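Local coordinates for protein response regulator (Caulobacter vibrioides, PDB 3N0R) that probably regulates the stress response as an anti-anti-sigma switch, joining a sigma-factor-like region to a two-component receiver domain, at residues Thr161-Ile166 with Pro206-Ala211; Ala192-Ala197 with Asp217-Ile222; Asp233-Phe238 with Gln273-His278. The protein carries 1 engineered substitution. All coordinates share one frame; numbering follows the deposited sequence. Where two conformers were deposited one is given.

Contact 1 (Thr161-Ile166 with Pro206-Ala211); sequences TEVLII and PGLVLA
Leu164 and Leu208 are joined within a regular parallel pairing of strands 162-166 and 208-211. Leu164 N donates to Leu208 O at 3.0 Å, and Leu164 O accepts from Leu210 N. The last bond, Ile166 N to Leu210 O, is the straightest, with an N-H...O angle of 169°. At the start of the pairing Glu162 O takes Gly207 N at 2.8 Å, tilted 22° from the carbonyl plane, and also a weak bond from Leu208 N.

Side chains alternate between two faces. On one, Val163 and Leu208 lie flank to flank and head in one direction, with CG2 of Val163 4.1 Å from CD2 of Leu208. On the other, Ile166 and Val209 cross obliquely. CG1 of Ile166 stands anti to the carbonyl carbon (chi1 -48°) and the chain stays extended beyond it, which carries its CD1 to 3.9 Å from Val209 CG1. Further back on this face, Leu164 CB rests on the CB-CG side of the Pro206 ring.

Strand 186-191 binds the far edge of 162-166. Helix 170-182 covers Val163, Ile165 and Leu210, while Ile222 packs on Ile166 and Val209. The Glu162 carboxylate turns to Arg204 in a salt bridge.

Both are inner strands of the five-stranded receiver sheet, with 208-212 in the middle. Most side chains here are apolar. The polar bonds across the pair all run between backbone atoms, so the pairing itself needs no polar side chain.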
loop_
_atom_site.group_PDB
_atom_site.type_symbol
_atom_site.label_atom_id
_atom_site.label_comp_id
_atom_site.label_asym_id
_atom_site.label_seq_id
_atom_site.Cartn_x
_atom_site.Cartn_y
_atom_site.Cartn_z
ATOM N N THR A 161 2.941 15.170 11.167
ATOM C CA THR A 161 2.832 14.394 12.384
ATOM C C THR A 161 4.207 14.002 12.895
ATOM O O THR A 161 5.229 14.242 12.238
ATOM C CB THR A 161 1.919 13.172 12.187
ATOM O OG1 THR A 161 1.608 12.574 13.453
ATOM C CG2 THR A 161 2.553 12.159 11.249
ATOM N N GLU A 162 4.221 13.423 14.087
ATOM C CA GLU A 162 5.455 12.959 14.695
ATOM C C GLU A 162 5.705 11.510 14.318
ATOM O O GLU A 162 4.811 10.670 14.429
ATOM C CB GLU A 162 5.377 13.102 16.214
ATOM C CG GLU A 162 5.291 14.541 16.672
ATOM C CD GLU A 162 5.287 14.677 18.179
ATOM O OE1 GLU A 162 5.432 13.649 18.874
ATOM O OE2 GLU A 162 5.138 15.817 18.666
ATOM N N VAL A 163 6.920 11.229 13.867
ATOM C CA VAL A 163 7.258 9.920 13.333
ATOM C C VAL A 163 8.424 9.299 14.080
ATOM O O VAL A 163 9.467 9.938 14.265
ATOM C CB VAL A 163 7.611 10.028 11.836
ATOM C CG1 VAL A 163 7.900 8.659 11.261
ATOM C CG2 VAL A 163 6.471 10.708 11.082
ATOM N N LEU A 164 8.246 8.047 14.498
ATOM C CA LEU A 164 9.331 7.242 15.067
ATOM C C LEU A 164 9.800 6.241 14.018
ATOM O O LEU A 164 8.978 5.564 13.383
ATOM C CB LEU A 164 8.828 6.484 16.300
ATOM C CG LEU A 164 9.775 5.431 16.877
ATOM C CD1 LEU A 164 11.057 6.079 17.403
ATOM C CD2 LEU A 164 9.086 4.664 17.994
ATOM N N ILE A 165 11.112 6.163 13.828
ATOM C CA ILE A 165 11.699 5.173 12.931
ATOM C C ILE A 165 12.416 4.122 13.774
ATOM O O ILE A 165 13.149 4.472 14.697
ATOM C CB ILE A 165 12.696 5.848 11.958
ATOM C CG1 ILE A 165 11.963 6.838 11.047
ATOM C CG2 ILE A 165 13.461 4.796 11.143
ATOM C CD1 ILE A 165 12.858 7.828 10.378
ATOM N N ILE A 166 12.191 2.844 13.468
ATOM C CA ILE A 166 12.907 1.750 14.125
ATOM C C ILE A 166 13.697 0.995 13.058
ATOM O O ILE A 166 13.138 0.235 12.264
ATOM C CB ILE A 166 11.967 0.795 14.904
ATOM C CG1 ILE A 166 10.994 1.580 15.801
ATOM C CG2 ILE A 166 12.786 -0.204 15.714
ATOM C CD1 ILE A 166 9.884 0.733 16.412
ATOM N N PRO A 206 4.187 8.577 19.215
ATOM C CA PRO A 206 4.241 9.130 17.858
ATOM C C PRO A 206 2.885 9.032 17.158
ATOM O O PRO A 206 1.991 8.332 17.638
ATOM C CB PRO A 206 5.257 8.221 17.169
ATOM C CG PRO A 206 5.095 6.925 17.847
ATOM C CD PRO A 206 4.762 7.225 19.282
ATOM N N GLY A 207 2.749 9.715 16.022
ATOM C CA GLY A 207 1.573 9.583 15.181
ATOM C C GLY A 207 1.749 8.558 14.076
ATOM O O GLY A 207 0.798 8.223 13.370
ATOM N N LEU A 208 2.969 8.069 13.902
ATOM C CA LEU A 208 3.276 7.113 12.842
ATOM C C LEU A 208 4.591 6.443 13.190
ATOM O O LEU A 208 5.507 7.099 13.686
ATOM C CB LEU A 208 3.414 7.831 11.494
ATOM C CG LEU A 208 3.870 7.012 10.285
ATOM C CD1 LEU A 208 2.836 5.952 9.908
ATOM C CD2 LEU A 208 4.143 7.937 9.106
ATOM N N VAL A 209 4.701 5.145 12.909
ATOM C CA VAL A 209 5.951 4.424 13.105
ATOM C C VAL A 209 6.330 3.713 11.815
ATOM O O VAL A 209 5.477 3.104 11.165
ATOM C CB VAL A 209 5.812 3.374 14.235
ATOM C CG1 VAL A 209 7.110 2.608 14.417
ATOM C CG2 VAL A 209 5.403 4.053 15.537
ATOM N N LEU A 210 7.602 3.827 11.441
ATOM C CA LEU A 210 8.161 3.019 10.362
ATOM C C LEU A 210 9.169 2.081 10.998
ATOM O O LEU A 210 10.120 2.526 11.628
ATOM C CB LEU A 210 8.856 3.890 9.315
ATOM C CG LEU A 210 7.975 4.819 8.474
ATOM C CD1 LEU A 210 8.294 4.715 6.988
ATOM C CD2 LEU A 210 6.492 4.610 8.737
ATOM N N ALA A 211 8.941 0.779 10.865
ATOM C CA ALA A 211 9.709 -0.216 11.615
ATOM C C ALA A 211 10.233 -1.325 10.720
ATOM O O ALA A 211 9.478 -1.942 9.951
ATOM C CB ALA A 211 8.846 -0.828 12.702
#

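Contact 2 (Ala192-Ala197 with Asp217-Ile222); sequences ATRGEA and DGSSGI
Arg194 reaches Ser219 and Asp217 through a side chain that leaves beside its own backbone N (chi1 -77°), extends at chi2 and bends at chi3 (-66°). The bend lays the guanidinium against the loop 217-222. The side chains of Asp217 and Ser219 both fold back over their own backbone, which brings Ser219 OG to Asp217 OD1.

The salt bridge runs from Arg194 NH2 to Asp217 OD2 at 3.3 Å. It is not flat: the guanidinium and carboxylate planes are 47° apart, and OD2 is met nearly along its C-O axis. Ser219 CB lies over one face of the guanidinium. Ser219 OG is 3.0 Å from Arg194 NE. Nearer the backbone, Arg194 CG comes to 3.5 Å from Ser220 O.

Asp217 is itself held by its loop. OD1 accepts from Ser219 N, forming an Asx turn, and from Ser219 OG at 2.7 Å through its syn lone pair. These two bonds probably fix the rotation of the carboxylate and so present OD2 to the arginine.

Two waters fill out the contact. One donates to both Arg194 O and Gly221 O, the latter at 2.7 Å. The other accepts from Arg194 N and donates to Asp217 OD2, with a weak bond from Arg194 NE. The helix start is capped by Thr193, whose OG1 accepts from Glu196 N at 3.0 Å.

The contact ties the N-terminal end of helix 194-203 to the loop between strand 208-212 and helix 226-231. Beneath its polar outer part, Ala197 and Ile222 both pack on Ile166 of strand 162-166. Ala197 also meets Ala191 of strand 186-191, and Ile222 reaches strands 208-212 and 236-240.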
loop_
_atom_site.group_PDB
_atom_site.type_symbol
_atom_site.label_atom_id
_atom_site.label_comp_id
_atom_site.label_asym_id
_atom_site.label_seq_id
_atom_site.Cartn_x
_atom_site.Cartn_y
_atom_site.Cartn_z
ATOM N N ALA A 192 17.498 2.006 17.215
ATOM C CA ALA A 192 18.232 0.910 16.588
ATOM C C ALA A 192 17.885 -0.446 17.187
ATOM O O ALA A 192 18.244 -1.480 16.633
ATOM C CB ALA A 192 19.737 1.148 16.679
ATOM N N THR A 193 17.216 -0.442 18.333
ATOM C CA THR A 193 16.861 -1.677 19.026
ATOM C C THR A 193 15.433 -1.592 19.541
ATOM O O THR A 193 14.847 -0.513 19.601
ATOM C CB THR A 193 17.776 -1.940 20.239
ATOM O OG1 THR A 193 17.492 -0.982 21.266
ATOM C CG2 THR A 193 19.251 -1.855 19.850
ATOM N N ARG A 194 14.881 -2.735 19.936
ATOM C CA ARG A 194 13.546 -2.764 20.514
ATOM C C ARG A 194 13.466 -1.895 21.764
ATOM O O ARG A 194 12.467 -1.212 21.983
ATOM C CB ARG A 194 13.139 -4.198 20.852
ATOM C CG ARG A 194 12.710 -5.025 19.655
ATOM C CD ARG A 194 12.461 -6.461 20.082
ATOM N NE ARG A 194 13.702 -7.099 20.514
ATOM C CZ ARG A 194 13.773 -8.074 21.416
ATOM N NH1 ARG A 194 12.673 -8.528 21.997
ATOM N NH2 ARG A 194 14.950 -8.594 21.740
ATOM N N GLY A 195 14.520 -1.932 22.576
ATOM C CA GLY A 195 14.582 -1.182 23.817
ATOM C C GLY A 195 14.641 0.312 23.586
ATOM O O GLY A 195 13.977 1.084 24.289
ATOM N N GLU A 196 15.426 0.734 22.597
ATOM C CA GLU A 196 15.475 2.149 22.243
ATOM C C GLU A 196 14.114 2.634 21.764
ATOM O O GLU A 196 13.708 3.755 22.070
ATOM C CB GLU A 196 16.564 2.423 21.199
ATOM C CG GLU A 196 17.961 2.167 21.758
ATOM C CD GLU A 196 19.069 2.431 20.765
ATOM O OE1 GLU A 196 18.782 2.843 19.622
ATOM O OE2 GLU A 196 20.240 2.217 21.136
ATOM N N ALA A 197 13.401 1.785 21.029
ATOM C CA ALA A 197 12.060 2.145 20.568
ATOM C C ALA A 197 11.114 2.326 21.749
ATOM O O ALA A 197 10.320 3.261 21.785
ATOM C CB ALA A 197 11.516 1.100 19.602
ATOM N N ASP A 217 19.458 -8.498 15.745
ATOM C CA ASP A 217 19.301 -9.654 16.624
ATOM C C ASP A 217 18.276 -10.644 16.073
ATOM O O ASP A 217 18.002 -11.675 16.687
ATOM C CB ASP A 217 18.903 -9.210 18.037
ATOM C CG ASP A 217 17.548 -8.524 18.075
ATOM O OD1 ASP A 217 17.019 -8.191 16.995
ATOM O OD2 ASP A 217 17.017 -8.309 19.186
ATOM N N GLY A 218 17.718 -10.326 14.908
ATOM C CA GLY A 218 16.709 -11.166 14.291
ATOM C C GLY A 218 15.307 -10.833 14.764
ATOM O O GLY A 218 14.330 -11.401 14.279
ATOM N N SER A 219 15.204 -9.900 15.708
ATOM C CA SER A 219 13.911 -9.548 16.288
ATOM C C SER A 219 13.168 -8.530 15.434
ATOM O O SER A 219 13.766 -7.836 14.613
ATOM C CB SER A 219 14.084 -8.993 17.704
ATOM O OG SER A 219 14.515 -7.643 17.670
ATOM N N SER A 220 11.858 -8.452 15.639
ATOM C CA SER A 220 11.023 -7.457 14.985
ATOM C C SER A 220 11.094 -6.162 15.787
ATOM O O SER A 220 10.825 -6.156 16.988
ATOM C CB SER A 220 9.578 -7.959 14.918
ATOM O OG SER A 220 8.755 -7.084 14.164
ATOM N N GLY A 221 11.460 -5.071 15.123
ATOM C CA GLY A 221 11.669 -3.799 15.790
ATOM C C GLY A 221 10.467 -3.289 16.562
ATOM O O GLY A 221 10.617 -2.566 17.542
ATOM N N ILE A 222 9.274 -3.677 16.129
ATOM C CA ILE A 222 8.044 -3.147 16.700
ATOM C C ILE A 222 7.627 -3.846 17.998
ATOM O O ILE A 222 6.766 -3.348 18.726
ATOM C CB ILE A 222 6.888 -3.256 15.673
ATOM C CG1 ILE A 222 5.792 -2.222 15.953
ATOM C CG2 ILE A 222 6.339 -4.683 15.619
ATOM C CD1 ILE A 222 6.221 -0.790 15.699
HETATM O O HOH W 1 10.013 -2.318 20.204
HETATM O O HOH W 2 16.336 -5.243 19.801
#

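Contact 3 (Asp233-Phe238 with Gln273-His278); sequences DVPVIF and QALFFH
His278 and Pro235 pass one another head to tail where the last helix of the receiver alpha/beta fold, 264-277, ends beside the approach to strand 236-240. His278 CB lies 3.7 Å from both CG and CD of Pro235. CG follows anti to the carbonyl carbon (chi1 -53°), which turns the ring out past the proline. His278 CD2 is 4.0 Å from Pro235 CB. At the other edge of the ring ND1 donates to Asp233 OD2, and CE1 lies 3.7 Å from the same oxygen.

One turn earlier in the helix, Ala274 turns its CB toward the strand. It is 4.0 Å from Pro235 CB and 3.9 Å from Ile237 CD1. Leu275 CD2 makes a looser contact with Pro235 CG. Ala274, Pro235 and Ile237 all pack on Leu208 of the next strand.

Asp233 is the C-prime residue of the Schellman motif that ends helix 226-231. Its OD2 also forms a salt bridge with Arg281, so this oxygen is shared by two donor groups. The bond from His278 ND1 to Asp233 OD2 is 3.0 Å long, and ND1 stands 38° out of the carboxylate plane, with carboxylate and ring 78° apart.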
loop_
_atom_site.group_PDB
_atom_site.type_symbol
_atom_site.label_atom_id
_atom_site.label_comp_id
_atom_site.label_asym_id
_atom_site.label_seq_id
_atom_site.Cartn_x
_atom_site.Cartn_y
_atom_site.Cartn_z
ATOM N N ASP A 233 -4.078 3.431 18.438
ATOM C CA ASP A 233 -4.312 3.260 17.000
ATOM C C ASP A 233 -3.288 4.003 16.144
ATOM O O ASP A 233 -3.629 4.631 15.140
ATOM C CB ASP A 233 -5.741 3.639 16.593
ATOM C CG ASP A 233 -6.126 3.057 15.241
ATOM O OD1 ASP A 233 -5.750 1.899 14.960
ATOM O OD2 ASP A 233 -6.790 3.755 14.453
ATOM N N VAL A 234 -2.023 3.905 16.533
ATOM C CA VAL A 234 -0.951 4.514 15.773
ATOM C C VAL A 234 -0.605 3.607 14.602
ATOM O O VAL A 234 -0.304 2.429 14.792
ATOM C CB VAL A 234 0.299 4.721 16.652
ATOM C CG1 VAL A 234 1.443 5.280 15.821
ATOM C CG2 VAL A 234 -0.019 5.642 17.826
ATOM N N PRO A 235 -0.640 4.154 13.378
ATOM C CA PRO A 235 -0.320 3.317 12.219
ATOM C C PRO A 235 1.158 2.942 12.166
ATOM O O PRO A 235 2.020 3.737 12.541
ATOM C CB PRO A 235 -0.690 4.206 11.025
ATOM C CG PRO A 235 -0.574 5.599 11.543
ATOM C CD PRO A 235 -0.970 5.536 12.992
ATOM N N VAL A 236 1.426 1.723 11.705
ATOM C CA VAL A 236 2.778 1.216 11.536
ATOM C C VAL A 236 2.985 0.788 10.094
ATOM O O VAL A 236 2.157 0.085 9.518
ATOM C CB VAL A 236 3.067 0.023 12.471
ATOM C CG1 VAL A 236 4.515 -0.465 12.296
ATOM C CG2 VAL A 236 2.796 0.406 13.923
ATOM N N ILE A 237 4.085 1.247 9.513
ATOM C CA ILE A 237 4.509 0.817 8.192
ATOM C C ILE A 237 5.768 -0.018 8.369
ATOM O O ILE A 237 6.726 0.415 9.013
ATOM C CB ILE A 237 4.823 2.017 7.292
ATOM C CG1 ILE A 237 3.603 2.945 7.186
ATOM C CG2 ILE A 237 5.289 1.541 5.925
ATOM C CD1 ILE A 237 3.881 4.234 6.440
ATOM N N PHE A 238 5.775 -1.223 7.808
ATOM C CA PHE A 238 6.931 -2.101 7.944
ATOM C C PHE A 238 7.907 -1.946 6.795
ATOM O O PHE A 238 7.513 -1.790 5.642
ATOM C CB PHE A 238 6.481 -3.543 8.137
ATOM C CG PHE A 238 5.812 -3.765 9.458
ATOM C CD1 PHE A 238 6.561 -4.045 10.587
ATOM C CD2 PHE A 238 4.439 -3.634 9.584
ATOM C CE1 PHE A 238 5.946 -4.223 11.816
ATOM C CE2 PHE A 238 3.818 -3.811 10.808
ATOM C CZ PHE A 238 4.572 -4.111 11.923
ATOM N N GLN A 273 -1.178 6.743 2.661
ATOM C CA GLN A 273 -2.291 5.848 2.994
ATOM C C GLN A 273 -2.407 5.603 4.490
ATOM O O GLN A 273 -3.514 5.614 5.034
ATOM C CB GLN A 273 -2.178 4.521 2.250
ATOM C CG GLN A 273 -2.356 4.674 0.748
ATOM C CD GLN A 273 -3.661 5.343 0.398
ATOM O OE1 GLN A 273 -3.701 6.544 0.128
ATOM N NE2 GLN A 273 -4.751 4.574 0.420
ATOM N N ALA A 274 -1.281 5.361 5.158
ATOM C CA ALA A 274 -1.309 5.125 6.596
ATOM C C ALA A 274 -1.967 6.287 7.334
ATOM O O ALA A 274 -2.784 6.076 8.229
ATOM C CB ALA A 274 0.087 4.885 7.117
ATOM N N LEU A 275 -1.608 7.512 6.957
ATOM C CA LEU A 275 -2.162 8.690 7.616
ATOM C C LEU A 275 -3.580 9.022 7.157
ATOM O O LEU A 275 -4.322 9.674 7.887
ATOM C CB LEU A 275 -1.242 9.900 7.463
ATOM C CG LEU A 275 0.127 9.730 8.117
ATOM C CD1 LEU A 275 0.986 10.952 7.841
ATOM C CD2 LEU A 275 -0.035 9.498 9.609
ATOM N N PHE A 276 -3.953 8.584 5.956
ATOM C CA PHE A 276 -5.332 8.713 5.503
ATOM C C PHE A 276 -6.249 7.850 6.367
ATOM O O PHE A 276 -7.303 8.310 6.812
ATOM C CB PHE A 276 -5.454 8.324 4.024
ATOM C CG PHE A 276 -6.872 8.242 3.528
ATOM C CD1 PHE A 276 -7.631 9.385 3.335
ATOM C CD2 PHE A 276 -7.431 7.016 3.223
ATOM C CE1 PHE A 276 -8.930 9.303 2.873
ATOM C CE2 PHE A 276 -8.725 6.927 2.759
ATOM C CZ PHE A 276 -9.476 8.073 2.581
ATOM N N PHE A 277 -5.846 6.606 6.607
ATOM C CA PHE A 277 -6.654 5.675 7.380
ATOM C C PHE A 277 -6.557 5.896 8.890
ATOM O O PHE A 277 -7.499 5.572 9.611
ATOM C CB PHE A 277 -6.320 4.223 7.014
ATOM C CG PHE A 277 -6.892 3.806 5.698
ATOM C CD1 PHE A 277 -8.258 3.609 5.568
ATOM C CD2 PHE A 277 -6.084 3.636 4.581
ATOM C CE1 PHE A 277 -8.811 3.252 4.358
ATOM C CE2 PHE A 277 -6.639 3.274 3.354
ATOM C CZ PHE A 277 -8.002 3.088 3.245
ATOM N N HIS A 278 -5.443 6.463 9.357
ATOM C CA HIS A 278 -5.197 6.612 10.794
ATOM C C HIS A 278 -4.602 7.968 11.141
ATOM O O HIS A 278 -3.504 8.043 11.683
ATOM C CB HIS A 278 -4.286 5.490 11.290
ATOM C CG HIS A 278 -4.786 4.129 10.934
ATOM N ND1 HIS A 278 -5.775 3.492 11.653
ATOM C CD2 HIS A 278 -4.462 3.298 9.915
ATOM C CE1 HIS A 278 -6.032 2.321 11.095
ATOM N NE2 HIS A 278 -5.249 2.180 10.039
#

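Contacts 1 and 3 are mostly buried and reach the same sheet. Strand 208-212 of contact 1 is neighbour to strand 236-240 of contact 3, and Val209 O and Ile237 N, 2.8 Å apart, probably form a hydrogen bond. Contact 2 is nearer the surface and differs in kind. It relies on a salt bridge and waters, contact 1 on strand pairing, and contact 3 on apolar packing with one histidine-carboxylate bond beside it. Contact 2 still meets the core: Ile166 CD1 lies 3.6 Å from Ala197 CB, and Ile222 carries contact 2 down onto the sheet that contacts 1 and 3 share. Contacts 1 and 2 alternate along the chain, while contact 3 follows both.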